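Local coordinates for Lmo0305 protein (Listeria monocytogenes, PDB 3PJ0), which belongs to the beta-eliminating lyase family of fold-type I pyridoxal-phosphate proteins and carries its cofactor covalently bound to a lysine, at residues I82-K87 with P137-L142; E88-A93 with L111-P116. One frame throughout, in Å; residues are numbered along the deposited sequence.

Overall arrangement
From the N terminus, helix 72-87 brings in 82-87, and the chain turns out of it at Glu88 and continues through 88-93 into strand 91-94. Helices 99-102 and 107-112 carry it to 111-116, where contact 2 closes a 17-residue loop. After strand 115-118 and helix 128-132 the chain returns at 137-142, and contact 1 closes a 49-residue loop in which contact 2 is nested. The centres lie about 7 Å apart. Both reach the seven-stranded mixed sheet: contact 1 lays the helix end against the start of strand 140-144, whereas contact 2 pairs strand 91-94, the neighbour of 140-144, with 115-118, the outermost strand within this chain.

Contact 1: I82-K87 with P137-L142; sequences IWADRK and PVSSVL
Ser139 OG lies against the helix 3.6 Å from Ala84 CA, while its polar partners are two backbone carbonyls just beyond the helix, Asn89 O and Arg91 O. Carbonyls can only accept, so the single hydroxyl proton must be shared or alternate between them, and this buried group is satisfied without help from 82-87. The hydroxyl gets there because chi1 of 53° places OG between the backbone N and the carbonyl carbon of its own residue. Its CB then faces three positions of the helix: Ala84 CA and Lys87 CB, each at 3.7 Å from Ser139 CB, and Trp83 O at 3.8 Å. That carbonyl is already engaged in the helix bond from Lys87 N. The two segments meet by van der Waals packing alone, and Ser139 supplies 79 of the 183 Å² buried in total. This is the layering of the large domain of fold-type I proteins, a helix set against a mixed, mainly parallel seven-stranded sheet: the C-terminal part of helix 72-87 lies at the entrance to strand 140-144, a strand flanked in the sheet by 91-94 and 173-178. One residue on, where the strand begins, Ser140 CB meets Trp83 CB at a loose 4.3 Å. The indole itself leads away, giving NE1 to Ser201 OG and stacking with Phe224. In the conformer described, chi1 of -55° sets Lys87 CG beside its own backbone N, 3.8 Å from Ser139 O; the bend at chi2 then turns the chain away, and NZ reaches Gly171 O.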
loop_
_atom_site.group_PDB
_atom_site.type_symbol
_atom_site.label_atom_id
_atom_site.label_comp_id
_atom_site.label_asym_id
_atom_site.label_seq_id
_atom_site.Cartn_x
_atom_site.Cartn_y
_atom_site.Cartn_z
ATOM N N ILE A 82 -1.378 13.678 -13.622
ATOM C CA ILE A 82 -0.247 13.963 -14.468
ATOM C C ILE A 82 -0.732 14.525 -15.814
ATOM O O ILE A 82 -0.226 15.562 -16.267
ATOM C CB ILE A 82 0.617 12.719 -14.674
ATOM C CG1 ILE A 82 1.233 12.293 -13.347
ATOM C CG2 ILE A 82 1.742 12.949 -15.737
ATOM C CD1 ILE A 82 1.875 10.879 -13.342
ATOM N N TRP A 83 -1.722 13.879 -16.446
ATOM C CA TRP A 83 -2.230 14.386 -17.730
ATOM C C TRP A 83 -2.933 15.743 -17.557
ATOM O O TRP A 83 -2.815 16.578 -18.415
ATOM C CB TRP A 83 -3.119 13.373 -18.448
ATOM C CG TRP A 83 -2.422 12.104 -18.844
ATOM C CD1 TRP A 83 -2.820 10.844 -18.554
ATOM C CD2 TRP A 83 -1.172 11.976 -19.531
ATOM N NE1 TRP A 83 -1.928 9.935 -19.032
ATOM C CE2 TRP A 83 -0.895 10.599 -19.630
ATOM C CE3 TRP A 83 -0.258 12.895 -20.084
ATOM C CZ2 TRP A 83 0.246 10.106 -20.268
ATOM C CZ3 TRP A 83 0.895 12.401 -20.704
ATOM C CH2 TRP A 83 1.127 11.027 -20.797
ATOM N N ALA A 84 -3.625 15.970 -16.433
ATOM C CA ALA A 84 -4.264 17.270 -16.181
ATOM C C ALA A 84 -3.210 18.387 -16.110
ATOM O O ALA A 84 -3.402 19.495 -16.673
ATOM C CB ALA A 84 -5.104 17.227 -14.894
ATOM N N ASP A 85 -2.096 18.096 -15.434
ATOM C CA ASP A 85 -0.989 19.041 -15.358
ATOM C C ASP A 85 -0.351 19.327 -16.719
ATOM O O ASP A 85 -0.042 20.465 -17.006
ATOM C CB ASP A 85 0.078 18.559 -14.392
ATOM C CG ASP A 85 -0.324 18.720 -12.926
ATOM O OD1 ASP A 85 -1.331 19.403 -12.604
ATOM O OD2 ASP A 85 0.416 18.165 -12.088
ATOM N N ARG A 86 -0.136 18.299 -17.538
ATOM C CA ARG A 86 0.429 18.473 -18.890
ATOM C C ARG A 86 -0.459 19.341 -19.795
ATOM O O ARG A 86 0.046 20.156 -20.589
ATOM C CB ARG A 86 0.605 17.116 -19.614
ATOM C CG ARG A 86 1.575 16.149 -19.017
ATOM C CD ARG A 86 3.027 16.635 -19.015
ATOM N NE ARG A 86 3.841 15.551 -18.456
ATOM C CZ ARG A 86 4.316 14.527 -19.161
ATOM N NH1 ARG A 86 4.113 14.432 -20.477
ATOM N NH2 ARG A 86 5.000 13.575 -18.539
ATOM N N LYS A 87 -1.775 19.185 -19.654
ATOM C CA LYS A 87 -2.764 19.891 -20.473
ATOM C C LYS A 87 -3.345 21.130 -19.791
ATOM O O LYS A 87 -4.150 21.824 -20.390
ATOM C CB LYS A 87 -3.944 18.959 -20.770
ATOM C CG LYS A 87 -3.610 17.632 -21.411
ATOM C CD LYS A 87 -3.137 17.776 -22.832
ATOM C CE LYS A 87 -2.777 16.427 -23.406
ATOM N NZ LYS A 87 -2.216 16.576 -24.768
ATOM N N PRO A 137 -13.683 21.183 -23.009
ATOM C CA PRO A 137 -12.528 20.340 -23.274
ATOM C C PRO A 137 -12.079 19.568 -22.035
ATOM O O PRO A 137 -12.355 19.988 -20.898
ATOM C CB PRO A 137 -11.441 21.334 -23.704
ATOM C CG PRO A 137 -12.154 22.632 -23.949
ATOM C CD PRO A 137 -13.358 22.614 -23.097
ATOM N N VAL A 138 -11.404 18.453 -22.278
ATOM C CA VAL A 138 -10.873 17.610 -21.204
ATOM C C VAL A 138 -9.400 17.294 -21.418
ATOM O O VAL A 138 -8.927 17.302 -22.555
ATOM C CB VAL A 138 -11.666 16.286 -21.082
ATOM C CG1 VAL A 138 -13.100 16.597 -20.611
ATOM C CG2 VAL A 138 -11.657 15.485 -22.413
ATOM N N SER A 139 -8.656 17.063 -20.328
ATOM C CA SER A 139 -7.252 16.674 -20.439
ATOM C C SER A 139 -7.122 15.217 -20.855
ATOM O O SER A 139 -6.198 14.856 -21.591
ATOM C CB SER A 139 -6.489 16.878 -19.127
ATOM O OG SER A 139 -7.139 16.242 -18.039
ATOM N N SER A 140 -8.010 14.374 -20.327
ATOM C CA SER A 140 -8.005 12.969 -20.683
ATOM C C SER A 140 -9.390 12.318 -20.657
ATOM O O SER A 140 -10.367 12.835 -20.059
ATOM C CB SER A 140 -7.102 12.187 -19.720
ATOM O OG SER A 140 -7.723 12.112 -18.471
ATOM N N VAL A 141 -9.446 11.196 -21.363
ATOM C CA VAL A 141 -10.578 10.291 -21.377
ATOM C C VAL A 141 -10.000 9.000 -20.825
ATOM O O VAL A 141 -8.865 8.597 -21.165
ATOM C CB VAL A 141 -11.136 10.082 -22.813
ATOM C CG1 VAL A 141 -12.113 8.907 -22.887
ATOM C CG2 VAL A 141 -11.811 11.352 -23.293
ATOM N N LEU A 142 -10.787 8.344 -19.992
ATOM C CA LEU A 142 -10.404 7.056 -19.409
ATOM C C LEU A 142 -11.378 6.042 -19.946
ATOM O O LEU A 142 -12.586 6.288 -19.961
ATOM C CB LEU A 142 -10.463 7.119 -17.880
ATOM C CG LEU A 142 -10.236 5.816 -17.080
ATOM C CD1 LEU A 142 -9.753 6.176 -15.647
ATOM C CD2 LEU A 142 -11.467 4.887 -17.006
#

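Contact 2: E88-A93 with L111-P116; sequences ENRRVA and LQQITP
The Arg90 guanidinium meets 111-116 at its edge rather than over a face: Gln113 OE1 lies in its plane, 3.8 Å from NH1, too far for a bond, while Gln112 O sits somewhat tilted from that plane and accepts from Arg90 NH1 at 2.7 Å. This bond is short but bent (137° at the hydrogen), and NH1 approaches above the carbonyl plane. A turn in the arginine chain at chi2 (-83°) carries its CD across Ile114 CG1, the two side chains crossing at about a right angle. Gln112 also serves a second arginine, its OE1 accepting from Arg81 NH1. Arg81, which also has a salt bridge to Asp85, comes close to Arg90 as a like charge; the Gln112 oxygens and that carboxylate probably ease the repulsion. Next to this site along the chain, the backbones pair as parallel strands, Arg91 bridging to Thr115 and Val92 to Pro116. Thr115 N donates to Arg90 O at 2.9 Å, and Thr115 O takes Val92 N at 3.1 Å, with Arg91 CA also 3.3 Å from that oxygen. Strands 91-94 and 115-118, joined through helices 99-102 and 107-112, thus form a beta-alpha-beta crossover ending in the sheet's outermost strand within this chain. Gln113, with positive phi, breaks from the helix just before the second strand. Just ahead of the first, Asn89 OD1 accepts from Arg91 N at 2.9 Å, an Asx turn. On one face Arg91 and Thr115 run side by side. On the other, Val92 CG2 packs 3.6 Å from Ile114 CG2 and against the Pro116 ring. Leu111 and Gln112 pack on Gln112 and Leu111 of the second subunit, and Gln113 on its Gln113, so this helix end lies at the dimer interface.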
loop_
_atom_site.group_PDB
_atom_site.type_symbol
_atom_site.label_atom_id
_atom_site.label_comp_id
_atom_site.label_asym_id
_atom_site.label_seq_id
_atom_site.Cartn_x
_atom_site.Cartn_y
_atom_site.Cartn_z
ATOM N N GLU A 88 -2.934 21.396 -18.544
ATOM C CA GLU A 88 -3.472 22.488 -17.719
ATOM C C GLU A 88 -5.012 22.479 -17.802
ATOM O O GLU A 88 -5.652 23.463 -18.153
ATOM C CB GLU A 88 -2.866 23.860 -18.069
ATOM C CG GLU A 88 -1.416 24.066 -17.570
ATOM C CD GLU A 88 -0.901 25.511 -17.736
ATOM O OE1 GLU A 88 -1.685 26.401 -18.117
ATOM O OE2 GLU A 88 0.293 25.753 -17.473
ATOM N N ASN A 89 -5.598 21.332 -17.465
ATOM C CA ASN A 89 -7.048 21.163 -17.524
ATOM C C ASN A 89 -7.467 20.055 -16.558
ATOM O O ASN A 89 -7.168 18.888 -16.784
ATOM C CB ASN A 89 -7.454 20.868 -18.983
ATOM C CG ASN A 89 -8.957 20.729 -19.175
ATOM O OD1 ASN A 89 -9.695 20.473 -18.237
ATOM N ND2 ASN A 89 -9.407 20.875 -20.414
ATOM N N ARG A 90 -8.163 20.431 -15.493
ATOM C CA ARG A 90 -8.589 19.482 -14.438
ATOM C C ARG A 90 -9.887 18.744 -14.733
ATOM O O ARG A 90 -10.448 18.084 -13.837
ATOM C CB ARG A 90 -8.657 20.189 -13.060
ATOM C CG ARG A 90 -7.293 20.631 -12.489
ATOM C CD ARG A 90 -6.478 19.573 -11.749
ATOM N NE ARG A 90 -5.283 20.196 -11.178
ATOM C CZ ARG A 90 -5.015 20.432 -9.904
ATOM N NH1 ARG A 90 -5.766 19.966 -8.903
ATOM N NH2 ARG A 90 -3.888 21.089 -9.621
ATOM N N ARG A 91 -10.413 18.856 -15.952
ATOM C CA ARG A 91 -11.596 18.070 -16.312
ATOM C C ARG A 91 -11.127 16.790 -17.007
ATOM O O ARG A 91 -10.166 16.814 -17.783
ATOM C CB ARG A 91 -12.562 18.845 -17.223
ATOM C CG ARG A 91 -13.564 19.760 -16.485
ATOM C CD ARG A 91 -12.904 20.860 -15.736
ATOM N NE ARG A 91 -12.088 21.691 -16.623
ATOM C CZ ARG A 91 -11.255 22.650 -16.221
ATOM N NH1 ARG A 91 -11.119 22.937 -14.926
ATOM N NH2 ARG A 91 -10.552 23.328 -17.131
ATOM N N VAL A 92 -11.785 15.681 -16.702
ATOM C CA VAL A 92 -11.555 14.390 -17.399
ATOM C C VAL A 92 -12.911 13.825 -17.798
ATOM O O VAL A 92 -13.942 14.349 -17.355
ATOM C CB VAL A 92 -10.786 13.365 -16.558
ATOM C CG1 VAL A 92 -9.442 13.931 -16.145
ATOM C CG2 VAL A 92 -11.578 12.930 -15.314
ATOM N N ALA A 93 -12.930 12.759 -18.596
ATOM C CA ALA A 93 -14.183 12.158 -18.993
ATOM C C ALA A 93 -14.109 10.638 -18.959
ATOM O O ALA A 93 -13.104 10.037 -19.343
ATOM C CB ALA A 93 -14.625 12.656 -20.411
ATOM N N LEU A 111 -8.958 14.475 -3.543
ATOM C CA LEU A 111 -7.509 14.568 -3.470
ATOM C C LEU A 111 -6.897 15.325 -4.654
ATOM O O LEU A 111 -5.848 15.962 -4.513
ATOM C CB LEU A 111 -6.867 13.188 -3.333
ATOM C CG LEU A 111 -7.050 12.472 -1.984
ATOM C CD1 LEU A 111 -6.552 11.049 -2.059
ATOM C CD2 LEU A 111 -6.367 13.264 -0.829
ATOM N N GLN A 112 -7.564 15.295 -5.807
ATOM C CA GLN A 112 -6.994 15.934 -6.993
ATOM C C GLN A 112 -7.824 17.114 -7.509
ATOM O O GLN A 112 -7.389 17.832 -8.421
ATOM C CB GLN A 112 -6.787 14.887 -8.102
ATOM C CG GLN A 112 -5.754 13.801 -7.811
ATOM C CD GLN A 112 -4.370 14.365 -7.534
ATOM O OE1 GLN A 112 -4.037 15.462 -7.966
ATOM N NE2 GLN A 112 -3.570 13.627 -6.788
ATOM N N GLN A 113 -9.000 17.343 -6.924
ATOM C CA GLN A 113 -9.889 18.425 -7.386
ATOM C C GLN A 113 -10.062 18.372 -8.909
ATOM O O GLN A 113 -10.091 19.409 -9.590
ATOM C CB GLN A 113 -9.407 19.825 -6.967
ATOM C CG GLN A 113 -9.407 20.046 -5.476
ATOM C CD GLN A 113 -8.169 19.532 -4.858
ATOM O OE1 GLN A 113 -7.073 19.811 -5.346
ATOM N NE2 GLN A 113 -8.305 18.806 -3.758
ATOM N N ILE A 114 -10.161 17.145 -9.418
ATOM C CA ILE A 114 -10.455 16.878 -10.820
ATOM C C ILE A 114 -11.977 16.708 -10.972
ATOM O O ILE A 114 -12.650 16.128 -10.097
ATOM C CB ILE A 114 -9.649 15.672 -11.318
ATOM C CG1 ILE A 114 -8.205 16.133 -11.570
ATOM C CG2 ILE A 114 -10.332 14.985 -12.577
ATOM C CD1 ILE A 114 -7.206 15.023 -12.008
ATOM N N THR A 115 -12.525 17.235 -12.069
ATOM C CA THR A 115 -13.981 17.214 -12.315
ATOM C C THR A 115 -14.262 16.227 -13.433
ATOM O O THR A 115 -13.886 16.499 -14.576
ATOM C CB THR A 115 -14.510 18.613 -12.774
ATOM O OG1 THR A 115 -14.305 19.609 -11.751
ATOM C CG2 THR A 115 -16.002 18.548 -13.124
ATOM N N PRO A 116 -14.929 15.095 -13.125
ATOM C CA PRO A 116 -15.173 14.115 -14.183
ATOM C C PRO A 116 -16.485 14.383 -14.883
ATOM O O PRO A 116 -17.496 14.592 -14.208
ATOM C CB PRO A 116 -15.231 12.785 -13.421
ATOM C CG PRO A 116 -14.645 13.097 -12.028
ATOM C CD PRO A 116 -15.100 14.484 -11.798
#